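Local coordinates for protein acyl-coenzyme A oxidase acox-1.1 (PDB 5K3H) that catalyses the FAD-dependent, oxygen-consuming desaturation of acyl-CoA to 2-trans-enoyl-CoA, the first step of peroxisomal beta-oxidation in Caenorhabditis elegans, at residues B[169-174]-B[259-263]; B[163-169]-B[203-208]; B[389-394]-B[539-543]; B[75-79]-B[106-112]. All blocks are in the same frame, centred on the assembly; numbering follows the deposited sequence.

Contact 1: B[169-174]-B[259-263]; sequences YDIGTQ and RIPRT
The phenol of Y169 and the aliphatic part of R262 form the close-packed half of this contact. The methylenes of R262 run obliquely past the ring, with CD 3.3 Å from Y169 OH and CG 3.7 Å from Y169 CE1. The chain of R262 then bends at chi3 (85°), which carries its guanidinium off the ring, the two planes being 84° apart. Both polar ends are paired outside the two segments, Y169 OH with the carbonyl of A274 and R262 NE with that of V272. The backbones join as well, R262 N donating to Q174 O at 3.1 Å.

The fold explains the meeting: 169-174 holds the end of strand 166-170 and the turn that leads into strand 175-179, a beta hairpin, and strand 258-261 pairs antiparallel with the latter strand, so the contact spans that middle strand. Within the turn D170 OD1 accepts from T173 N at 3.2 Å, an Asx motif that fixes the carboxylate.

On the solvent side the grip is a hydrogen-bonded salt bridge. R259, extended from CG to NE, meets D170 end-on, NH1 at 2.9 Å and NH2 at 3.0 Å both converging on D170 OD2. That oxygen lies in the guanidinium plane, although the carboxylate is turned 67° from it. E175, at the start of the middle strand, forms a second salt bridge with R259 NH1 and also bonds T173 OG1.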
# COMPACT_ATOMS: atom_id res chain seq x y z
N TYR B 169 1.07 44.17 9.22
CA TYR B 169 1.51 45.34 8.48
C TYR B 169 1.97 46.40 9.47
O TYR B 169 1.19 46.87 10.31
CB TYR B 169 0.41 45.90 7.59
CG TYR B 169 0.97 47.03 6.77
CD1 TYR B 169 2.14 46.83 6.04
CD2 TYR B 169 0.39 48.29 6.75
CE1 TYR B 169 2.69 47.83 5.29
CE2 TYR B 169 0.94 49.31 5.99
CZ TYR B 169 2.10 49.07 5.27
OH TYR B 169 2.71 50.04 4.50
N ASP B 170 3.24 46.80 9.34
CA ASP B 170 3.85 47.84 10.17
C ASP B 170 3.81 49.14 9.39
O ASP B 170 4.65 49.37 8.51
CB ASP B 170 5.27 47.42 10.53
CG ASP B 170 5.95 48.39 11.48
OD1 ASP B 170 5.65 49.60 11.44
OD2 ASP B 170 6.81 47.93 12.27
N ILE B 171 2.85 50.01 9.72
CA ILE B 171 2.62 51.24 8.95
C ILE B 171 3.78 52.21 9.10
O ILE B 171 4.10 52.96 8.17
CB ILE B 171 1.28 51.88 9.36
CG1 ILE B 171 0.12 50.90 9.15
CG2 ILE B 171 1.04 53.17 8.58
CD1 ILE B 171 -1.23 51.39 9.68
N GLY B 172 4.41 52.25 10.27
CA GLY B 172 5.52 53.17 10.47
C GLY B 172 6.68 52.90 9.54
O GLY B 172 7.26 53.83 8.97
N THR B 173 7.03 51.63 9.36
CA THR B 173 8.19 51.23 8.56
C THR B 173 7.83 50.72 7.17
O THR B 173 8.73 50.32 6.43
CB THR B 173 8.98 50.17 9.31
OG1 THR B 173 8.21 48.96 9.42
CG2 THR B 173 9.30 50.67 10.71
N GLN B 174 6.54 50.67 6.83
CA GLN B 174 6.07 50.14 5.55
C GLN B 174 6.67 48.76 5.26
O GLN B 174 7.29 48.52 4.22
CB GLN B 174 6.39 51.10 4.41
CG GLN B 174 5.58 52.39 4.44
CD GLN B 174 6.14 53.38 3.46
OE1 GLN B 174 6.81 54.33 3.86
NE2 GLN B 174 5.91 53.14 2.17
N ARG B 259 11.03 40.69 8.91
CA ARG B 259 10.54 41.87 8.21
C ARG B 259 10.85 41.83 6.72
O ARG B 259 12.00 41.60 6.31
CB ARG B 259 11.14 43.13 8.83
CG ARG B 259 10.63 43.40 10.22
CD ARG B 259 11.17 44.70 10.85
NE ARG B 259 10.43 44.96 12.07
CZ ARG B 259 9.45 45.86 12.18
NH1 ARG B 259 9.10 46.62 11.15
NH2 ARG B 259 8.82 45.98 13.34
N ILE B 260 9.82 42.08 5.90
CA ILE B 260 9.94 42.17 4.44
C ILE B 260 9.23 43.45 3.99
O ILE B 260 8.32 43.94 4.68
CB ILE B 260 9.39 40.91 3.74
CG1 ILE B 260 7.89 40.74 4.00
CG2 ILE B 260 10.14 39.67 4.18
CD1 ILE B 260 7.30 39.52 3.30
N PRO B 261 9.64 44.04 2.85
CA PRO B 261 9.00 45.28 2.38
C PRO B 261 7.51 45.10 2.10
O PRO B 261 7.02 44.00 1.86
CB PRO B 261 9.76 45.61 1.09
CG PRO B 261 11.07 44.89 1.22
CD PRO B 261 10.84 43.69 2.07
N ARG B 262 6.79 46.22 2.13
CA ARG B 262 5.37 46.21 1.79
C ARG B 262 5.13 45.54 0.44
O ARG B 262 4.15 44.79 0.28
CB ARG B 262 4.81 47.63 1.76
CG ARG B 262 3.29 47.66 1.61
CD ARG B 262 2.71 49.02 1.36
NE ARG B 262 2.70 49.40 -0.06
CZ ARG B 262 3.62 50.16 -0.63
NH1 ARG B 262 4.63 50.65 0.08
NH2 ARG B 262 3.51 50.46 -1.93
N THR B 263 5.99 45.81 -0.54
CA THR B 263 5.77 45.34 -1.90
C THR B 263 6.13 43.87 -2.11
O THR B 263 6.01 43.38 -3.24
CB THR B 263 6.57 46.21 -2.89
OG1 THR B 263 7.93 46.27 -2.46
CG2 THR B 263 5.99 47.62 -2.96

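Contact 2: B[163-169]-B[203-208]; sequences LETTATY and VAHMYI
The shortest polar bond here, 2.8 Å, runs from Y169 N to Y207 O, nearly straight at the hydrogen (172°). It is one rung of a parallel beta ladder in the mixed sheet of the central domain, where strand 166-170 lies beside strand 199-208. The strands twist by 30°, and the rungs pass from side to side in the usual parallel way: H205 N to T165 O, A167 N to H205 O at 2.9 Å, and Y207 N to A167 O. H205 and Y207 thus bond through both N and O, while the carbonyl of A167 also receives the CA-H of M206, its O 3.3 Å from M206 CA.

One sheet face carries T166, T168, H205 and Y207. There the T166 methyl CG2 reaches Y207 CE1 at 3.7 Å, placed by a chi1 of 54° that tucks OG1 between the backbone N and carbonyl carbon. H205 turns back along the chain, and L163 O lies over one face of its imidazole, offset toward the rim and 3.5 Å from CE1. The ring is held at NE2 by the carbonyl of L160, so an alanine in place of H205 would probably leave that carbonyl without its mate and L163 O without the ring beneath it. The other face carries A167, Y169, M206 and I208, with the CB of A204 against that of A167. V203, beside the FAD-binding Y149, meets L163 at the start of the contact. At its far end the CB of Y169 rests 3.7 Å from I208 CG1, while I208 CG2 lies at the edge of the tyrosine ring.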
# COMPACT_ATOMS: atom_id res chain seq x y z
N LEU B 163 -4.86 28.71 9.64
CA LEU B 163 -3.42 28.91 9.71
C LEU B 163 -3.04 29.87 10.84
O LEU B 163 -3.80 30.75 11.24
CB LEU B 163 -2.91 29.44 8.37
CG LEU B 163 -3.09 28.50 7.19
CD1 LEU B 163 -2.72 29.20 5.88
CD2 LEU B 163 -2.22 27.26 7.36
N GLU B 164 -1.83 29.68 11.37
CA GLU B 164 -1.34 30.50 12.47
C GLU B 164 -0.26 31.51 12.11
O GLU B 164 -0.04 32.47 12.85
CB GLU B 164 -0.86 29.60 13.61
CG GLU B 164 -1.97 28.91 14.37
CD GLU B 164 -1.49 27.68 15.12
OE1 GLU B 164 -0.47 27.78 15.83
OE2 GLU B 164 -2.13 26.62 15.00
N THR B 165 0.44 31.31 10.99
CA THR B 165 1.49 32.25 10.63
C THR B 165 0.89 33.62 10.33
O THR B 165 -0.10 33.73 9.60
CB THR B 165 2.28 31.72 9.44
OG1 THR B 165 2.88 30.46 9.81
CG2 THR B 165 3.38 32.73 9.03
N THR B 166 1.45 34.68 10.91
CA THR B 166 0.93 36.03 10.70
C THR B 166 1.91 36.89 9.90
O THR B 166 3.12 36.65 9.89
CB THR B 166 0.59 36.73 12.02
OG1 THR B 166 1.73 36.72 12.88
CG2 THR B 166 -0.63 36.07 12.71
N ALA B 167 1.33 37.82 9.15
CA ALA B 167 2.06 38.89 8.48
C ALA B 167 1.38 40.18 8.92
O ALA B 167 0.28 40.49 8.46
CB ALA B 167 2.02 38.74 6.96
N THR B 168 2.03 40.92 9.80
CA THR B 168 1.41 42.09 10.41
C THR B 168 1.97 43.32 9.72
O THR B 168 3.20 43.46 9.58
CB THR B 168 1.67 42.15 11.92
OG1 THR B 168 1.22 40.94 12.56
CG2 THR B 168 0.91 43.32 12.54
N TYR B 169 1.07 44.17 9.22
CA TYR B 169 1.51 45.34 8.48
C TYR B 169 1.97 46.40 9.47
O TYR B 169 1.19 46.87 10.31
CB TYR B 169 0.41 45.90 7.59
CG TYR B 169 0.97 47.03 6.77
CD1 TYR B 169 2.14 46.83 6.04
CD2 TYR B 169 0.39 48.29 6.75
CE1 TYR B 169 2.69 47.83 5.29
CE2 TYR B 169 0.94 49.31 5.99
CZ TYR B 169 2.10 49.07 5.27
OH TYR B 169 2.71 50.04 4.50
N VAL B 203 2.28 31.67 2.64
CA VAL B 203 0.89 32.02 2.95
C VAL B 203 0.79 32.32 4.44
O VAL B 203 1.29 31.55 5.27
CB VAL B 203 -0.07 30.90 2.52
CG1 VAL B 203 -1.49 31.32 2.80
CG2 VAL B 203 0.09 30.61 1.04
N ALA B 204 0.15 33.44 4.77
CA ALA B 204 0.06 33.92 6.13
C ALA B 204 -1.17 34.81 6.26
O ALA B 204 -1.60 35.44 5.28
CB ALA B 204 1.32 34.70 6.53
N HIS B 205 -1.72 34.87 7.46
CA HIS B 205 -2.85 35.75 7.74
C HIS B 205 -2.39 37.19 7.87
O HIS B 205 -1.52 37.50 8.69
CB HIS B 205 -3.54 35.31 9.03
CG HIS B 205 -4.45 34.14 8.84
ND1 HIS B 205 -5.39 33.77 9.79
CD2 HIS B 205 -4.60 33.27 7.81
CE1 HIS B 205 -6.06 32.72 9.35
NE2 HIS B 205 -5.60 32.41 8.15
N MET B 206 -3.02 38.09 7.10
CA MET B 206 -2.58 39.48 7.04
C MET B 206 -3.36 40.37 8.01
O MET B 206 -4.58 40.52 7.89
CB MET B 206 -2.69 40.04 5.61
CG MET B 206 -2.03 41.41 5.48
SD MET B 206 -1.80 41.96 3.78
CE MET B 206 -3.52 42.17 3.26
N TYR B 207 -2.64 41.02 8.91
CA TYR B 207 -3.22 41.90 9.91
C TYR B 207 -2.80 43.34 9.62
O TYR B 207 -1.62 43.61 9.34
CB TYR B 207 -2.77 41.49 11.31
CG TYR B 207 -3.48 40.27 11.86
CD1 TYR B 207 -3.12 38.98 11.46
CD2 TYR B 207 -4.50 40.40 12.81
CE1 TYR B 207 -3.75 37.86 11.98
CE2 TYR B 207 -5.14 39.27 13.34
CZ TYR B 207 -4.75 38.02 12.93
OH TYR B 207 -5.38 36.93 13.44
N ILE B 208 -3.77 44.25 9.63
CA ILE B 208 -3.51 45.69 9.52
C ILE B 208 -4.31 46.40 10.59
O ILE B 208 -5.54 46.28 10.64
CB ILE B 208 -3.85 46.25 8.14
CG1 ILE B 208 -3.23 45.39 7.03
CG2 ILE B 208 -3.40 47.71 8.02
CD1 ILE B 208 -3.70 45.81 5.66

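Contact 3: B[389-394]-B[539-543]; sequences GLKSVV and TRLFI
The ring of F542 is the one aromatic group in this contact, and L390 CD2 comes to it obliquely, 4.3 Å from CD2 of the phenylalanine. The guanidinium, the other flat group, belongs to R540 and turns away from the contact to form salt bridges with E574 and D577; of R540 it is the methylene CG that touches V393 CG1, the two side chains crossing at about a right angle.

What remains is helix against helix, and it centres on T539. With its methyl anti to the backbone N (chi1 -57°), T539 pushes CG2 into the opposing backbone, 3.7 Å from L390 N, and the same methyl meets V393 CG2 tip to tip at 3.9 Å. Its hydroxyl bonds to the carbonyl of S535 one turn earlier and sits 3.6 Å from G389 CA. That closeness is possible because G389 bears no side chain: a beta carbon there would collide with T539 OG1. A serine in place of T539 would probably open a gap between L390 and V393, since the methyl they share would be gone. Farther along, the side chains of L390 and I543 slide past one another in opposite directions, L390 CD2 lying 3.9 Å from I543 CG1.

The axes of the two short segments cross at 88° and stand 10.0 Å apart, a near-perpendicular helix crossing seated on a glycine. It joins helix 382-408 of the C-alpha1 domain to helix 520-553 of the C-terminal acyl-CoA oxidase region. The contact holds the ATP-binding S392 and lies beside H396 and R536 of the nucleotide site, which is shared between the dimer partners.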
# COMPACT_ATOMS: atom_id res chain seq x y z
N GLY B 389 -13.29 15.88 -6.49
CA GLY B 389 -13.54 14.45 -6.48
C GLY B 389 -12.54 13.69 -7.32
O GLY B 389 -12.05 12.63 -6.91
N LEU B 390 -12.18 14.23 -8.48
CA LEU B 390 -11.26 13.52 -9.36
C LEU B 390 -9.94 13.22 -8.66
O LEU B 390 -9.49 12.07 -8.63
CB LEU B 390 -11.01 14.32 -10.63
CG LEU B 390 -12.05 14.19 -11.73
CD1 LEU B 390 -11.73 15.23 -12.79
CD2 LEU B 390 -12.02 12.79 -12.31
N LYS B 391 -9.31 14.25 -8.07
CA LYS B 391 -8.07 14.02 -7.34
C LYS B 391 -8.21 12.90 -6.31
O LYS B 391 -7.36 12.01 -6.23
CB LYS B 391 -7.62 15.31 -6.66
CG LYS B 391 -6.88 16.28 -7.55
CD LYS B 391 -6.60 17.57 -6.77
CE LYS B 391 -6.32 18.76 -7.70
NZ LYS B 391 -7.36 19.84 -7.56
N SER B 392 -9.29 12.93 -5.53
CA SER B 392 -9.45 11.93 -4.47
C SER B 392 -9.61 10.52 -5.06
O SER B 392 -8.94 9.58 -4.63
CB SER B 392 -10.63 12.29 -3.59
OG SER B 392 -10.87 11.28 -2.62
N VAL B 393 -10.51 10.36 -6.03
CA VAL B 393 -10.83 9.03 -6.55
C VAL B 393 -9.69 8.50 -7.41
O VAL B 393 -9.34 7.31 -7.34
CB VAL B 393 -12.17 9.06 -7.32
CG1 VAL B 393 -12.40 7.73 -8.09
CG2 VAL B 393 -13.31 9.37 -6.40
N VAL B 394 -9.12 9.34 -8.27
CA VAL B 394 -8.04 8.87 -9.13
C VAL B 394 -6.84 8.45 -8.29
O VAL B 394 -6.18 7.44 -8.57
CB VAL B 394 -7.67 9.96 -10.15
CG1 VAL B 394 -6.38 9.59 -10.88
CG2 VAL B 394 -8.84 10.22 -11.14
N THR B 539 -18.13 11.02 -9.37
CA THR B 539 -16.82 11.15 -9.99
C THR B 539 -16.53 9.97 -10.91
O THR B 539 -16.07 10.16 -12.04
CB THR B 539 -15.75 11.28 -8.89
OG1 THR B 539 -16.06 12.41 -8.06
CG2 THR B 539 -14.37 11.47 -9.51
N ARG B 540 -16.84 8.75 -10.45
CA ARG B 540 -16.67 7.56 -11.29
C ARG B 540 -17.58 7.62 -12.52
O ARG B 540 -17.18 7.17 -13.61
CB ARG B 540 -16.92 6.29 -10.47
CG ARG B 540 -15.90 6.12 -9.35
CD ARG B 540 -16.20 4.99 -8.38
NE ARG B 540 -15.92 3.68 -8.94
CZ ARG B 540 -15.94 2.55 -8.24
NH1 ARG B 540 -16.23 2.57 -6.95
NH2 ARG B 540 -15.67 1.39 -8.81
N LEU B 541 -18.79 8.15 -12.38
CA LEU B 541 -19.66 8.29 -13.55
C LEU B 541 -19.03 9.21 -14.60
O LEU B 541 -19.07 8.91 -15.80
CB LEU B 541 -21.03 8.82 -13.12
CG LEU B 541 -21.88 9.48 -14.22
CD1 LEU B 541 -22.31 8.44 -15.26
CD2 LEU B 541 -23.08 10.17 -13.58
N PHE B 542 -18.44 10.33 -14.16
CA PHE B 542 -17.76 11.24 -15.09
C PHE B 542 -16.64 10.52 -15.83
O PHE B 542 -16.48 10.70 -17.04
CB PHE B 542 -17.16 12.44 -14.36
CG PHE B 542 -16.40 13.35 -15.28
CD1 PHE B 542 -17.06 14.29 -16.06
CD2 PHE B 542 -15.02 13.24 -15.41
CE1 PHE B 542 -16.37 15.11 -16.91
CE2 PHE B 542 -14.31 14.07 -16.27
CZ PHE B 542 -14.98 15.01 -17.02
N ILE B 543 -15.84 9.73 -15.12
CA ILE B 543 -14.70 9.06 -15.74
C ILE B 543 -15.17 8.11 -16.84
O ILE B 543 -14.62 8.09 -17.95
CB ILE B 543 -13.88 8.34 -14.66
CG1 ILE B 543 -13.22 9.35 -13.72
CG2 ILE B 543 -12.82 7.43 -15.29
CD1 ILE B 543 -12.76 8.78 -12.40

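Contact 4: B[75-79]-B[106-112]; sequences SARKL and LGIEGNP
One turn of helix 68-85 faces an irregular loop, whose backbone turns at G107 and G110, both at positive phi angles that call for glycine, and the carbonyls of L106 and G110 share one water. That water donates to both, at 2.7 Å from L106 O and 2.8 Å from G110 O, and accepts from S75 OG at 2.7 Å. The serine hydroxyl, anti to its own backbone N (chi1 -175°), is thereby directed into the loop and tied to it through the solvent molecule.

Around this water the packing is mostly apolar. L79 crosses L106 at about a right angle, CD1 to CD1 at 3.9 Å, while its CD2 slides along P112, 3.9 Å from the proline CD, and also lies against N111 OD1. L106 CD2 leans over the helix toward K78 CB. The lysine amine runs on to D59 and to the carbonyl of V105, and N111 OD1 accepts from M113 N.

The loop links helix 97-105 to helix 114-127 in the N-terminal helical domain, and its bend reaches helices 300-319 and 420-428 through I108. Y661 of the second subunit packs on A76, and L662 of that subunit on P112.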
# COMPACT_ATOMS: atom_id res chain seq x y z
N SER B 75 20.82 13.78 -8.08
CA SER B 75 19.73 14.56 -8.66
C SER B 75 20.18 15.99 -8.97
O SER B 75 19.79 16.56 -9.99
CB SER B 75 18.53 14.52 -7.70
OG SER B 75 17.37 15.16 -8.21
N ALA B 76 20.99 16.59 -8.07
CA ALA B 76 21.53 17.92 -8.32
C ALA B 76 22.53 17.91 -9.48
O ALA B 76 22.54 18.82 -10.32
CB ALA B 76 22.19 18.47 -7.05
N ARG B 77 23.38 16.88 -9.54
CA ARG B 77 24.28 16.69 -10.67
C ARG B 77 23.53 16.76 -12.00
O ARG B 77 23.82 17.62 -12.85
CB ARG B 77 25.01 15.36 -10.52
CG ARG B 77 26.16 15.16 -11.49
CD ARG B 77 26.73 13.75 -11.40
NE ARG B 77 25.81 12.72 -11.87
CZ ARG B 77 25.50 12.52 -13.15
NH1 ARG B 77 26.01 13.29 -14.10
NH2 ARG B 77 24.65 11.56 -13.49
N LYS B 78 22.56 15.85 -12.19
CA LYS B 78 21.80 15.80 -13.45
C LYS B 78 21.03 17.08 -13.70
O LYS B 78 20.90 17.52 -14.85
CB LYS B 78 20.83 14.62 -13.43
CG LYS B 78 21.54 13.30 -13.38
CD LYS B 78 20.63 12.15 -13.69
CE LYS B 78 19.82 11.80 -12.46
NZ LYS B 78 19.22 10.45 -12.57
N LEU B 79 20.53 17.71 -12.64
CA LEU B 79 19.77 18.94 -12.81
C LEU B 79 20.62 20.04 -13.44
O LEU B 79 20.17 20.72 -14.37
CB LEU B 79 19.20 19.37 -11.46
CG LEU B 79 18.08 20.41 -11.39
CD1 LEU B 79 16.92 20.02 -12.28
CD2 LEU B 79 17.63 20.49 -9.94
N LEU B 106 15.23 12.71 -14.42
CA LEU B 106 15.15 12.92 -12.98
C LEU B 106 14.32 11.85 -12.26
O LEU B 106 14.59 11.57 -11.09
CB LEU B 106 14.60 14.32 -12.68
CG LEU B 106 15.47 15.52 -13.17
CD1 LEU B 106 14.79 16.88 -13.00
CD2 LEU B 106 16.86 15.55 -12.50
N GLY B 107 13.36 11.22 -12.95
CA GLY B 107 12.60 10.13 -12.35
C GLY B 107 11.45 10.62 -11.49
O GLY B 107 10.96 11.74 -11.63
N ILE B 108 10.98 9.73 -10.62
CA ILE B 108 9.80 10.01 -9.79
C ILE B 108 10.13 10.31 -8.32
O ILE B 108 9.23 10.76 -7.59
CB ILE B 108 8.76 8.88 -9.88
CG1 ILE B 108 9.31 7.54 -9.38
CG2 ILE B 108 8.24 8.77 -11.30
CD1 ILE B 108 8.25 6.45 -9.26
N GLU B 109 11.37 10.06 -7.86
CA GLU B 109 11.66 10.21 -6.44
C GLU B 109 11.92 11.66 -6.01
O GLU B 109 12.10 11.89 -4.81
CB GLU B 109 12.85 9.33 -6.05
CG GLU B 109 12.64 7.85 -6.38
CD GLU B 109 13.66 6.91 -5.76
OE1 GLU B 109 14.19 7.25 -4.67
OE2 GLU B 109 13.94 5.82 -6.33
N GLY B 110 11.88 12.62 -6.94
CA GLY B 110 12.04 14.03 -6.64
C GLY B 110 13.32 14.63 -7.21
O GLY B 110 14.19 13.94 -7.76
N ASN B 111 13.41 15.95 -7.08
CA ASN B 111 14.65 16.67 -7.38
C ASN B 111 14.62 17.99 -6.61
O ASN B 111 13.57 18.38 -6.08
CB ASN B 111 14.84 16.89 -8.89
CG ASN B 111 13.86 17.89 -9.47
OD1 ASN B 111 14.13 19.09 -9.49
ND2 ASN B 111 12.71 17.40 -9.94
N PRO B 112 15.76 18.68 -6.48
CA PRO B 112 15.81 19.91 -5.66
C PRO B 112 14.95 21.05 -6.16
O PRO B 112 14.79 22.05 -5.44
CB PRO B 112 17.29 20.30 -5.71
CG PRO B 112 18.01 18.99 -5.93
CD PRO B 112 17.12 18.21 -6.84
O HOH W 1 16.08 13.28 -9.65

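Followed from the N terminus, the chain first closes contact 4, where the loop 106-112 returns to helix 68-85 within the N-terminal helical domain. The beta domain comes next. Contact 2 opens at 163-169 and contact 1 at 169-174, the two sharing Y169; contact 2 closes at 203-208 and contact 1 only at 259-263, so that they cross. Contact 2 pairs strand 166-170 with 199-208, while contact 1 ties the hairpin end across strand 175-179 to strand 258-261, all in one mixed sheet. Contact 3 follows in series, bridging 144 residues to join the C-alpha1 domain to the C-terminal helical region. Contacts 3 and 4 do not touch, their nearest atoms about 14 Å apart.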